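Putative citrate lyase, alfa subunit (Streptococcus mutans, PDB 2HJ0) is a putative alpha subunit of the citrate lyase family (CitF), an alpha/beta protein built on two large mixed sheets and found here as a dimer. Local coordinates at residues V494-Y499 with I505-N510; P108-I113 with G131-E136; N352-P357 with C401-A406. All blocks are in the same frame, centred on the assembly; numbering follows the deposited sequence.

Contact 1 of 3, residues V494-Y499 with I505-N510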
loop_
_atom_site.group_PDB
_atom_site.type_symbol
_atom_site.label_atom_id
_atom_site.label_comp_id
_atom_site.label_asym_id
_atom_site.label_seq_id
_atom_site.Cartn_x
_atom_site.Cartn_y
_atom_site.Cartn_z
ATOM N N VAL A 494 4.189 -36.101 8.442
ATOM C CA VAL A 494 3.176 -35.578 7.537
ATOM C C VAL A 494 3.238 -34.062 7.318
ATOM O O VAL A 494 2.878 -33.566 6.246
ATOM C CB VAL A 494 1.783 -35.969 8.060
ATOM C CG1 VAL A 494 0.781 -34.852 7.824
ATOM C CG2 VAL A 494 1.338 -37.244 7.372
ATOM N N ALA A 495 3.699 -33.334 8.332
ATOM C CA ALA A 495 3.794 -31.878 8.255
ATOM C C ALA A 495 4.638 -31.267 9.381
ATOM O O ALA A 495 4.773 -31.838 10.457
ATOM C CB ALA A 495 2.392 -31.283 8.287
ATOM N N LEU A 496 5.198 -30.097 9.123
ATOM C CA LEU A 496 5.981 -29.400 10.123
ATOM C C LEU A 496 5.183 -28.175 10.593
ATOM O O LEU A 496 4.520 -27.505 9.791
ATOM C CB LEU A 496 7.313 -28.953 9.511
ATOM C CG LEU A 496 8.190 -30.049 8.852
ATOM C CD1 LEU A 496 9.434 -29.426 8.231
ATOM C CD2 LEU A 496 8.595 -31.091 9.888
ATOM N N ILE A 497 5.204 -27.880 11.885
ATOM C CA ILE A 497 4.499 -26.688 12.353
ATOM C C ILE A 497 5.559 -25.638 12.657
ATOM O O ILE A 497 6.359 -25.794 13.580
ATOM C CB ILE A 497 3.636 -26.956 13.639
ATOM C CG1 ILE A 497 2.319 -27.658 13.266
ATOM C CG2 ILE A 497 3.272 -25.645 14.310
ATOM C CD1 ILE A 497 2.493 -29.000 12.590
ATOM N N GLU A 498 5.575 -24.582 11.849
ATOM C CA GLU A 498 6.520 -23.496 12.035
ATOM C C GLU A 498 5.875 -22.411 12.893
ATOM O O GLU A 498 4.798 -21.927 12.573
ATOM C CB GLU A 498 6.934 -22.886 10.693
ATOM C CG GLU A 498 7.803 -21.638 10.868
ATOM C CD GLU A 498 7.847 -20.756 9.634
ATOM O OE1 GLU A 498 8.663 -21.019 8.725
ATOM O OE2 GLU A 498 7.051 -19.794 9.569
ATOM N N TYR A 499 6.532 -22.048 13.988
ATOM C CA TYR A 499 6.046 -21.002 14.882
ATOM C C TYR A 499 6.150 -19.655 14.169
ATOM O O TYR A 499 6.960 -19.487 13.248
ATOM C CB TYR A 499 6.897 -20.948 16.148
ATOM C CG TYR A 499 6.344 -20.048 17.230
ATOM C CD1 TYR A 499 5.117 -20.326 17.822
ATOM C CD2 TYR A 499 7.055 -18.927 17.679
ATOM C CE1 TYR A 499 4.601 -19.525 18.830
ATOM C CE2 TYR A 499 6.543 -18.114 18.696
ATOM C CZ TYR A 499 5.309 -18.428 19.261
ATOM O OH TYR A 499 4.774 -17.647 20.256
ATOM N N ILE A 505 8.114 -25.607 16.295
ATOM C CA ILE A 505 7.592 -25.781 17.637
ATOM C C ILE A 505 7.143 -27.227 17.813
ATOM O O ILE A 505 7.168 -27.748 18.916
ATOM C CB ILE A 505 6.407 -24.781 17.907
ATOM C CG1 ILE A 505 5.671 -25.125 19.198
ATOM C CG2 ILE A 505 5.402 -24.846 16.774
ATOM C CD1 ILE A 505 6.560 -25.333 20.406
ATOM N N ASP A 506 6.764 -27.890 16.727
ATOM C CA ASP A 506 6.316 -29.276 16.829
ATOM C C ASP A 506 6.215 -29.893 15.429
ATOM O O ASP A 506 6.605 -29.268 14.444
ATOM C CB ASP A 506 4.953 -29.309 17.538
ATOM C CG ASP A 506 4.521 -30.706 17.949
ATOM O OD1 ASP A 506 5.351 -31.642 17.928
ATOM O OD2 ASP A 506 3.334 -30.863 18.315
ATOM N N VAL A 507 5.714 -31.121 15.345
ATOM C CA VAL A 507 5.540 -31.785 14.059
ATOM C C VAL A 507 4.315 -32.654 14.134
ATOM O O VAL A 507 3.770 -32.874 15.211
ATOM C CB VAL A 507 6.736 -32.690 13.664
ATOM C CG1 VAL A 507 7.939 -31.847 13.266
ATOM C CG2 VAL A 507 7.068 -33.614 14.805
ATOM N N VAL A 508 3.886 -33.150 12.981
ATOM C CA VAL A 508 2.716 -34.000 12.910
ATOM C C VAL A 508 3.051 -35.252 12.127
ATOM O O VAL A 508 3.595 -35.182 11.022
ATOM C CB VAL A 508 1.556 -33.276 12.215
ATOM C CG1 VAL A 508 0.408 -34.232 11.966
ATOM C CG2 VAL A 508 1.099 -32.121 13.077
ATOM N N ARG A 509 2.720 -36.401 12.704
ATOM C CA ARG A 509 2.981 -37.681 12.061
ATOM C C ARG A 509 1.721 -38.236 11.422
ATOM O O ARG A 509 0.616 -37.764 11.698
ATOM C CB ARG A 509 3.551 -38.677 13.077
ATOM C CG ARG A 509 4.937 -38.280 13.563
ATOM C CD ARG A 509 5.539 -39.291 14.520
ATOM N NE ARG A 509 6.965 -39.042 14.752
ATOM C CZ ARG A 509 7.446 -38.028 15.463
ATOM N NH1 ARG A 509 6.614 -37.151 16.022
ATOM N NH2 ARG A 509 8.759 -37.895 15.610
ATOM N N ASN A 510 1.893 -39.236 10.563
ATOM C CA ASN A 510 0.760 -39.845 9.878
ATOM C C ASN A 510 -0.052 -40.736 10.802
ATOM O O ASN A 510 0.425 -41.179 11.849
ATOM C CB ASN A 510 1.234 -40.646 8.653
ATOM C CG ASN A 510 2.177 -41.794 9.010
ATOM O OD1 ASN A 510 3.328 -41.581 9.411
ATOM N ND2 ASN A 510 1.686 -43.019 8.859
#
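Leu496 and Val507, Ala495 and Val508, and Ile497 and Asp506 face one another across a beta hairpin whose strands run antiparallel at 167°, 4.8 Å between the axes of the short segments. Four backbone bonds tie the strands together. Ala495 N gives to Val508 O at 3.3 Å, and Val508 N returns a bond to Ala495 O at 3.0 Å. Further along, Ile497 N reaches Asp506 O from above the carbonyl plane, 41° out of it, whereas Ile505 N approaches Ile497 O almost in line with the carbonyl. Val508 O also receives a weak, bent bond from Val494 N at 2.8 Å: Val494 and Ala495 together oppose Val508 in a classic beta bulge.

Apolar contacts line both faces. On the face of Leu496 and Val507 the two side chains lie alongside, pointing the same way, and Leu496 CD2 meets Val507 CG1 at 3.5 Å. On the other, Ile497 spreads both branches: its CG1 sits beside the backbone N (chi1 -78°), and from there CD1 reaches Val508 CG2 at 3.5 Å, while CG2, anti to that N, crosses to Ile505 CG2 at 3.4 Å. At the bulged end Val494 CG2 packs on Asn510 CB, 3.6 Å away.

Polar ends turn to other partners. Asp506 OD1 takes a weak bond from Val507 N, and its OD2 is held by Arg8 and Val431 N; Asn510 OD1 accepts from Lys492 N.

Backbone polarity is thus met largely between the strands or by the neighbouring strand 143-145. The hairpin carries apolar side chains on both faces, with one buried acid, Asp506, whose charge is probably compensated by Arg8 from outside the two strands.

Contact 2 of 3, residues P108-I113 with G131-E136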
loop_
_atom_site.group_PDB
_atom_site.type_symbol
_atom_site.label_atom_id
_atom_site.label_comp_id
_atom_site.label_asym_id
_atom_site.label_seq_id
_atom_site.Cartn_x
_atom_site.Cartn_y
_atom_site.Cartn_z
ATOM N N PRO A 108 -10.254 -31.373 -4.760
ATOM C CA PRO A 108 -9.541 -31.708 -5.995
ATOM C C PRO A 108 -8.023 -31.732 -5.834
ATOM O O PRO A 108 -7.320 -32.395 -6.588
ATOM C CB PRO A 108 -10.003 -30.617 -6.947
ATOM C CG PRO A 108 -11.415 -30.418 -6.526
ATOM C CD PRO A 108 -11.291 -30.360 -5.028
ATOM N N LEU A 109 -7.529 -30.998 -4.843
ATOM C CA LEU A 109 -6.103 -30.929 -4.564
ATOM C C LEU A 109 -5.527 -32.323 -4.352
ATOM O O LEU A 109 -4.434 -32.623 -4.827
ATOM C CB LEU A 109 -5.852 -30.107 -3.306
ATOM C CG LEU A 109 -4.648 -29.183 -3.249
ATOM C CD1 LEU A 109 -4.314 -28.951 -1.767
ATOM C CD2 LEU A 109 -3.443 -29.763 -3.965
ATOM N N ILE A 110 -6.259 -33.175 -3.639
ATOM C CA ILE A 110 -5.769 -34.517 -3.356
ATOM C C ILE A 110 -5.217 -35.233 -4.591
ATOM O O ILE A 110 -4.073 -35.694 -4.581
ATOM C CB ILE A 110 -6.855 -35.370 -2.678
ATOM C CG1 ILE A 110 -7.339 -34.667 -1.407
ATOM C CG2 ILE A 110 -6.289 -36.732 -2.309
ATOM C CD1 ILE A 110 -8.472 -35.366 -0.723
ATOM N N ASP A 111 -6.003 -35.310 -5.660
ATOM C CA ASP A 111 -5.523 -35.962 -6.873
ATOM C C ASP A 111 -4.287 -35.285 -7.448
ATOM O O ASP A 111 -3.379 -35.960 -7.934
ATOM C CB ASP A 111 -6.602 -36.006 -7.955
ATOM C CG ASP A 111 -7.618 -37.110 -7.727
ATOM O OD1 ASP A 111 -7.229 -38.198 -7.253
ATOM O OD2 ASP A 111 -8.805 -36.898 -8.040
ATOM N N HIS A 112 -4.241 -33.956 -7.411
ATOM C CA HIS A 112 -3.082 -33.238 -7.949
ATOM C C HIS A 112 -1.813 -33.598 -7.182
ATOM O O HIS A 112 -0.702 -33.484 -7.702
ATOM C CB HIS A 112 -3.296 -31.721 -7.881
ATOM C CG HIS A 112 -4.439 -31.230 -8.710
ATOM N ND1 HIS A 112 -4.495 -31.403 -10.076
ATOM C CD2 HIS A 112 -5.571 -30.570 -8.365
ATOM C CE1 HIS A 112 -5.615 -30.873 -10.537
ATOM N NE2 HIS A 112 -6.285 -30.360 -9.519
ATOM N N ILE A 113 -1.993 -34.018 -5.937
ATOM C CA ILE A 113 -0.881 -34.402 -5.093
ATOM C C ILE A 113 -0.433 -35.796 -5.512
ATOM O O ILE A 113 0.746 -36.031 -5.777
ATOM C CB ILE A 113 -1.294 -34.407 -3.596
ATOM C CG1 ILE A 113 -1.649 -32.981 -3.152
ATOM C CG2 ILE A 113 -0.168 -34.964 -2.744
ATOM C CD1 ILE A 113 -2.071 -32.865 -1.710
ATOM N N GLY A 131 -6.802 -32.270 4.764
ATOM C CA GLY A 131 -6.044 -32.645 5.942
ATOM C C GLY A 131 -6.032 -34.144 6.178
ATOM O O GLY A 131 -5.015 -34.700 6.597
ATOM N N ALA A 132 -7.164 -34.794 5.917
ATOM C CA ALA A 132 -7.297 -36.244 6.077
ATOM C C ALA A 132 -6.289 -36.914 5.165
ATOM O O ALA A 132 -5.491 -37.736 5.605
ATOM C CB ALA A 132 -8.701 -36.690 5.703
ATOM N N ALA A 133 -6.333 -36.555 3.887
ATOM C CA ALA A 133 -5.394 -37.108 2.923
ATOM C C ALA A 133 -3.952 -36.923 3.423
ATOM O O ALA A 133 -3.226 -37.901 3.623
ATOM C CB ALA A 133 -5.574 -36.437 1.572
ATOM N N ILE A 134 -3.536 -35.677 3.634
ATOM C CA ILE A 134 -2.181 -35.408 4.104
ATOM C C ILE A 134 -1.775 -36.223 5.327
ATOM O O ILE A 134 -0.618 -36.615 5.473
ATOM C CB ILE A 134 -2.000 -33.934 4.436
ATOM C CG1 ILE A 134 -2.054 -33.124 3.151
ATOM C CG2 ILE A 134 -0.677 -33.719 5.146
ATOM C CD1 ILE A 134 -0.935 -33.446 2.197
ATOM N N SER A 135 -2.742 -36.495 6.189
ATOM C CA SER A 135 -2.482 -37.240 7.405
ATOM C C SER A 135 -2.228 -38.725 7.138
ATOM O O SER A 135 -1.689 -39.427 7.989
ATOM C CB SER A 135 -3.666 -37.069 8.361
ATOM O OG SER A 135 -3.235 -36.917 9.701
ATOM N N GLU A 136 -2.618 -39.205 5.961
ATOM C CA GLU A 136 -2.413 -40.603 5.635
ATOM C C GLU A 136 -1.155 -40.821 4.806
ATOM O O GLU A 136 -0.902 -41.924 4.330
ATOM C CB GLU A 136 -3.630 -41.180 4.906
ATOM C CG GLU A 136 -3.700 -40.873 3.430
ATOM C CD GLU A 136 -4.777 -41.697 2.714
ATOM O OE1 GLU A 136 -5.975 -41.579 3.082
ATOM O OE2 GLU A 136 -4.424 -42.465 1.782
#
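Ile110 and Ile113 meet Ala133 and Ile134 with no flat group between them, so there are no ring faces or edges to assign: the whole contact is made by aliphatic branches. His112, beside them in the chain, turns to strand 118-123 and helix 79-89.

Ala133 points its methyl at the helix 109-114, where Ile110 receives it. Ile110 CD1 lies 3.8 Å from Ala133 CB, CG1 follows at 3.9 Å, and CG2 closes in at 4.0 Å. Three carbons of Ile110 thus lie against one side of the methyl. The torsions explain this: CG1 stands beside the backbone N and CG2 anti to it (chi1 -56°), while the extended second torsion (176°) carries CD1 outward to Ala133. The backbones come nearest at this pair, Ile110 CA and Ala133 CA being 6.8 Å apart, consistent with the small side chain of Ala133.

A turn after Ile110, Ile113 meets Ile134, the residue next to Ala133, by their terminal methyls, CD1 to CD1 at 4.1 Å, the two side chains crossing at about a right angle. Ile113 is extended to its end, whereas Ile134 folds its CD1 round (chi2 -64°). No hydrogen bond spans the helices, and the surface they bury is modest at 127 Å². Just after the second helix, Ile138 packs on Ile113 and Ala133, and Met139 on Ile113 and Ile134; Ile113 also rests on Ile121 of strand 118-123.

Helix 109-114 leads into strand 118-123, which passes to helix 127-135 and then to the adjacent parallel strand 143-145. The two helices are the connections of successive beta-alpha-beta crossovers between parallel strands 95-99, 118-123 and 143-145, as in Rossmann-like alpha/beta folds.

Contact 3 of 3, residues N352-P357 with C401-A406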
loop_
_atom_site.group_PDB
_atom_site.type_symbol
_atom_site.label_atom_id
_atom_site.label_comp_id
_atom_site.label_asym_id
_atom_site.label_seq_id
_atom_site.Cartn_x
_atom_site.Cartn_y
_atom_site.Cartn_z
ATOM N N ASN A 352 0.030 -8.645 6.942
ATOM C CA ASN A 352 1.299 -8.258 7.526
ATOM C C ASN A 352 1.082 -7.220 8.608
ATOM O O ASN A 352 1.575 -7.363 9.727
ATOM C CB ASN A 352 2.260 -7.700 6.480
ATOM C CG ASN A 352 3.670 -7.496 7.040
ATOM O OD1 ASN A 352 4.362 -8.461 7.399
ATOM N ND2 ASN A 352 4.094 -6.238 7.129
HETATM N N MSE A 353 0.345 -6.167 8.284
HETATM C CA MSE A 353 0.079 -5.138 9.275
HETATM C C MSE A 353 -0.676 -5.767 10.438
HETATM O O MSE A 353 -0.616 -5.289 11.583
HETATM C CB MSE A 353 -0.771 -4.031 8.677
HETATM C CG MSE A 353 -0.945 -2.860 9.623
HETATM SE SE MSE A 353 -1.950 -1.474 8.774
HETATM C CE MSE A 353 -2.950 -0.840 10.276
ATOM N N TYR A 354 -1.383 -6.852 10.120
ATOM C CA TYR A 354 -2.187 -7.587 11.083
ATOM C C TYR A 354 -1.419 -8.316 12.171
ATOM O O TYR A 354 -1.480 -7.914 13.332
ATOM C CB TYR A 354 -3.121 -8.583 10.362
ATOM C CG TYR A 354 -3.910 -9.477 11.304
ATOM C CD1 TYR A 354 -4.586 -8.938 12.393
ATOM C CD2 TYR A 354 -3.945 -10.860 11.134
ATOM C CE1 TYR A 354 -5.268 -9.743 13.294
ATOM C CE2 TYR A 354 -4.629 -11.682 12.037
ATOM C CZ TYR A 354 -5.287 -11.112 13.121
ATOM O OH TYR A 354 -5.945 -11.893 14.057
ATOM N N ALA A 355 -0.688 -9.367 11.815
ATOM C CA ALA A 355 -0.008 -10.125 12.855
ATOM C C ALA A 355 1.433 -10.576 12.627
ATOM O O ALA A 355 1.849 -11.605 13.155
ATOM C CB ALA A 355 -0.858 -11.322 13.204
ATOM N N SER A 356 2.206 -9.801 11.881
ATOM C CA SER A 356 3.579 -10.184 11.613
ATOM C C SER A 356 4.520 -9.866 12.741
ATOM O O SER A 356 4.589 -8.739 13.214
ATOM C CB SER A 356 4.105 -9.513 10.356
ATOM O OG SER A 356 5.502 -9.696 10.255
ATOM N N PRO A 357 5.280 -10.868 13.183
ATOM C CA PRO A 357 6.235 -10.673 14.272
ATOM C C PRO A 357 7.473 -9.878 13.827
ATOM O O PRO A 357 8.174 -9.314 14.654
ATOM C CB PRO A 357 6.562 -12.101 14.695
ATOM C CG PRO A 357 6.494 -12.848 13.399
ATOM C CD PRO A 357 5.258 -12.271 12.729
ATOM N N CYS A 401 -1.650 -18.544 17.684
ATOM C CA CYS A 401 -0.411 -18.273 18.398
ATOM C C CYS A 401 0.032 -16.822 18.190
ATOM O O CYS A 401 0.808 -16.299 18.981
ATOM C CB CYS A 401 0.705 -19.228 17.955
ATOM S SG CYS A 401 1.486 -18.846 16.371
ATOM N N ASP A 402 -0.464 -16.177 17.134
ATOM C CA ASP A 402 -0.114 -14.786 16.840
ATOM C C ASP A 402 -0.651 -13.811 17.871
ATOM O O ASP A 402 0.103 -13.131 18.555
ATOM C CB ASP A 402 -0.674 -14.342 15.486
ATOM C CG ASP A 402 0.109 -14.872 14.319
ATOM O OD1 ASP A 402 1.367 -14.881 14.384
ATOM O OD2 ASP A 402 -0.538 -15.257 13.317
ATOM N N THR A 403 -1.969 -13.720 17.958
ATOM C CA THR A 403 -2.562 -12.785 18.891
ATOM C C THR A 403 -2.326 -13.252 20.323
ATOM O O THR A 403 -2.092 -12.448 21.225
ATOM C CB THR A 403 -4.060 -12.636 18.643
ATOM O OG1 THR A 403 -4.731 -13.780 19.169
ATOM C CG2 THR A 403 -4.329 -12.550 17.174
ATOM N N ALA A 404 -2.381 -14.559 20.536
ATOM C CA ALA A 404 -2.170 -15.075 21.879
ATOM C C ALA A 404 -0.907 -14.467 22.451
ATOM O O ALA A 404 -0.812 -14.203 23.646
ATOM C CB ALA A 404 -2.047 -16.585 21.863
ATOM N N PHE A 405 0.083 -14.240 21.603
ATOM C CA PHE A 405 1.306 -13.663 22.107
ATOM C C PHE A 405 1.236 -12.142 22.251
ATOM O O PHE A 405 1.598 -11.606 23.293
ATOM C CB PHE A 405 2.480 -14.063 21.212
ATOM C CG PHE A 405 3.764 -13.342 21.535
ATOM C CD1 PHE A 405 4.058 -12.120 20.945
ATOM C CD2 PHE A 405 4.667 -13.876 22.446
ATOM C CE1 PHE A 405 5.222 -11.448 21.256
ATOM C CE2 PHE A 405 5.835 -13.206 22.761
ATOM C CZ PHE A 405 6.113 -11.990 22.166
ATOM N N ALA A 406 0.770 -11.456 21.213
ATOM C CA ALA A 406 0.710 -10.012 21.238
ATOM C C ALA A 406 -0.206 -9.453 22.306
ATOM O O ALA A 406 0.158 -8.506 23.004
ATOM C CB ALA A 406 0.299 -9.496 19.896
#
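Ala355 of segment 352-357 brings its CA to 6.1 Å from the CA of Asp402 in helix 400-406, the nearest backbone approach of the two segments, with no hydrogen bond between them. The methyl of Ala355 lies against the acid: its CB is 3.8 Å from Asp402 CB. Asp402 CG stands beside its backbone N (chi1 -77°), which sets the carboxylate next to the Ala355 carbonyl, Ala355 O to Asp402 OD1 being 3.5 Å. Arg500 lies by both acceptors and probably eases their proximity: its NE forms a salt bridge with OD1 and its NH2 a weak bond with Ala355 O. Ser147 OG also bonds to OD1 and Gly149 N to OD2.

Tyr354 extends its hydroxyl to Thr403, OH to CG2 at 3.6 Å, a van der Waals touch on a methyl; the hydroxyl itself is hydrogen-bonded to Gln277 OE1. One ring face carries Ala355 CB, 3.7 Å above its plane and offset toward the rim.

Helix 351-355 follows edge strand 346-348, and helix 400-406 precedes strand 409-413 of the same sheet. Asp402 touches His148, and Asn352 and Pro357 touch Ala152 and Arg153, all of helix 148-157: an inter-sheet junction of a two-sheet alpha/beta fold.

Overall arrangement
Contacts 1 and 2 belong to the ten-strand sheet and its covering helices, contact 3 to the helices of the nine-strand sheet. Contact 1 stands between the others: its centre is 16 Å from that of contact 2 and 20 Å from that of contact 3. It touches both, Val494 CG2 lying 3.8 Å from Ser135 O of contact 2, and Tyr499 CE1 4.0 Å from Cys401 CB of contact 3. Arg500, in the hairpin turn, also reaches contact 3. Contacts 2 and 3 remain apart, with nearest atoms about 19 Å from each other. The hairpin, the last two strands of the ten-strand sheet, thus touches a helix of the nine-strand sheet.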